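Alkylpurine DNA glycosylase AlkC (Pseudomonas fluorescens, PDB 5VHV) probably excises alkylated purine bases from damaged DNA as a base excision repair glycosylase that works without flipping the nucleotide out of the helix. Local coordinates at residues A[90-95]-A[101-106]. Sequence-based numbering, arbitrary orientation.
Sequences HYVASY and KRSMAA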
loop_
_atom_site.group_PDB
_atom_site.type_symbol
_atom_site.label_atom_id
_atom_site.label_comp_id
_atom_site.label_asym_id
_atom_site.label_seq_id
_atom_site.Cartn_x
_atom_site.Cartn_y
_atom_site.Cartn_z
ATOM N N HIS A 90 1.389 4.446 -19.063
ATOM C CA HIS A 90 0.674 5.710 -19.138
ATOM C C HIS A 90 0.335 6.071 -20.581
ATOM O O HIS A 90 -0.771 6.551 -20.863
ATOM C CB HIS A 90 1.478 6.841 -18.508
ATOM C CG HIS A 90 0.706 8.119 -18.414
ATOM N ND1 HIS A 90 -0.266 8.339 -17.457
ATOM C CD2 HIS A 90 0.711 9.219 -19.206
ATOM C CE1 HIS A 90 -0.802 9.537 -17.651
ATOM N NE2 HIS A 90 -0.221 10.090 -18.704
ATOM N N TYR A 91 1.278 5.847 -21.501
ATOM C CA TYR A 91 1.018 6.118 -22.910
ATOM C C TYR A 91 -0.174 5.297 -23.398
ATOM O O TYR A 91 -1.045 5.800 -24.113
ATOM C CB TYR A 91 2.296 5.824 -23.718
ATOM C CG TYR A 91 2.154 6.121 -25.188
ATOM C CD1 TYR A 91 1.513 5.225 -26.009
ATOM C CD2 TYR A 91 2.660 7.300 -25.755
ATOM C CE1 TYR A 91 1.333 5.477 -27.336
ATOM C CE2 TYR A 91 2.479 7.561 -27.097
ATOM C CZ TYR A 91 1.819 6.638 -27.879
ATOM O OH TYR A 91 1.601 6.859 -29.218
ATOM N N VAL A 92 -0.258 4.039 -22.973
ATOM C CA VAL A 92 -1.364 3.179 -23.390
ATOM C C VAL A 92 -2.695 3.709 -22.856
ATOM O O VAL A 92 -3.709 3.732 -23.563
ATOM C CB VAL A 92 -1.096 1.733 -22.916
ATOM C CG1 VAL A 92 -2.320 0.864 -23.128
ATOM C CG2 VAL A 92 0.120 1.164 -23.610
ATOM N N ALA A 93 -2.734 4.070 -21.574
ATOM C CA ALA A 93 -3.976 4.598 -21.004
ATOM C C ALA A 93 -4.385 5.915 -21.653
ATOM O O ALA A 93 -5.584 6.191 -21.804
ATOM C CB ALA A 93 -3.821 4.784 -19.504
ATOM N N SER A 94 -3.403 6.728 -22.055
ATOM C CA SER A 94 -3.688 8.032 -22.641
ATOM C C SER A 94 -4.228 7.909 -24.058
ATOM O O SER A 94 -5.192 8.594 -24.421
ATOM C CB SER A 94 -2.426 8.901 -22.640
ATOM O OG SER A 94 -1.982 9.217 -21.315
ATOM N N TYR A 95 -3.599 7.072 -24.889
ATOM C CA TYR A 95 -3.828 7.092 -26.328
ATOM C C TYR A 95 -4.447 5.807 -26.867
ATOM O O TYR A 95 -4.751 5.740 -28.070
ATOM C CB TYR A 95 -2.503 7.399 -27.057
ATOM C CG TYR A 95 -1.850 8.637 -26.463
ATOM C CD1 TYR A 95 -2.499 9.871 -26.503
ATOM C CD2 TYR A 95 -0.639 8.560 -25.822
ATOM C CE1 TYR A 95 -1.923 11.010 -25.918
ATOM C CE2 TYR A 95 -0.047 9.691 -25.242
ATOM C CZ TYR A 95 -0.700 10.906 -25.286
ATOM O OH TYR A 95 -0.098 11.981 -24.683
ATOM N N LYS A 101 -8.149 -4.099 -27.304
ATOM C CA LYS A 101 -7.461 -5.376 -27.184
ATOM C C LYS A 101 -5.957 -5.191 -27.313
ATOM O O LYS A 101 -5.179 -5.784 -26.554
ATOM C CB LYS A 101 -8.010 -6.354 -28.219
ATOM C CG LYS A 101 -9.352 -6.888 -27.755
ATOM C CD LYS A 101 -10.141 -7.590 -28.820
ATOM C CE LYS A 101 -11.461 -8.060 -28.232
ATOM N NZ LYS A 101 -12.429 -8.424 -29.281
ATOM N N ARG A 102 -5.535 -4.322 -28.226
ATOM C CA ARG A 102 -4.109 -4.057 -28.359
ATOM C C ARG A 102 -3.563 -3.417 -27.092
ATOM O O ARG A 102 -2.446 -3.732 -26.665
ATOM C CB ARG A 102 -3.861 -3.153 -29.562
ATOM C CG ARG A 102 -2.427 -3.118 -30.011
ATOM C CD ARG A 102 -2.208 -2.042 -31.066
ATOM N NE ARG A 102 -2.992 -2.273 -32.275
ATOM C CZ ARG A 102 -2.616 -3.048 -33.283
ATOM N NH1 ARG A 102 -1.458 -3.703 -33.233
ATOM N NH2 ARG A 102 -3.403 -3.166 -34.345
ATOM N N SER A 103 -4.332 -2.500 -26.492
ATOM C CA SER A 103 -3.896 -1.828 -25.275
ATOM C C SER A 103 -3.783 -2.802 -24.107
ATOM O O SER A 103 -2.821 -2.739 -23.330
ATOM C CB SER A 103 -4.848 -0.685 -24.942
ATOM O OG SER A 103 -4.705 0.353 -25.915
ATOM N N MET A 104 -4.725 -3.738 -23.990
ATOM C CA MET A 104 -4.616 -4.726 -22.926
ATOM C C MET A 104 -3.357 -5.563 -23.094
ATOM O O MET A 104 -2.664 -5.854 -22.109
ATOM C CB MET A 104 -5.850 -5.627 -22.895
ATOM C CG MET A 104 -7.122 -4.937 -22.421
ATOM S SD MET A 104 -7.014 -4.160 -20.803
ATOM C CE MET A 104 -6.850 -2.435 -21.282
ATOM N N ALA A 105 -3.058 -5.976 -24.327
ATOM C CA ALA A 105 -1.863 -6.772 -24.564
ATOM C C ALA A 105 -0.623 -5.968 -24.224
ATOM O O ALA A 105 0.325 -6.500 -23.633
ATOM C CB ALA A 105 -1.809 -7.258 -26.017
ATOM N N ALA A 106 -0.635 -4.668 -24.551
ATOM C CA ALA A 106 0.484 -3.793 -24.211
ATOM C C ALA A 106 0.671 -3.660 -22.701
ATOM O O ALA A 106 1.808 -3.669 -22.210
ATOM C CB ALA A 106 0.294 -2.410 -24.845
#
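Ser103 OG is gripped by three oxygens while its own CB rests against Val92. It is hydrogen-bonded to the hydroxyl of Tyr65, on helix 65-75, and to the carbonyl oxygens of Gly96 and Asp99, so that a buried hydroxyl is tied to the loop joining the two helices and to a helix earlier in the chain. OG lies beside the backbone N of its residue and anti to the carbonyl carbon (chi1 -69°). Val92 CG1 packs against Ser103 CB at 3.5 Å, tight for two carbons, and also skirts OG. The same methyl passes 3.6 Å from Ser103 O.

The other branch of the valine, CG2, meets Ala106 CB at 3.8 Å. With CG1 anti to the backbone N (chi1 171°), the two methyls straddle neighbouring turns of helix 100-110, one for each of two small residues three positions apart. The small side chains are consistent with the close approach, 5.9 Å between Val92 CA and Ser103 CA. Leu107 and Phe110 extend the apolar surface around Val92, and Tyr65 touches it as well.

No hydrogen bond crosses between 90-95 and 101-106. Helices 87-95 and 100-110 are successive members of the HEAT-like helical array known for the AlkC/AlkD family, and between these two segments the contact rests on Val92. Ser103 OG anchors the start of helix 100-110 to the linker and helix 65-75, so a buried hydroxyl with its polar needs met sits beside an apolar contact.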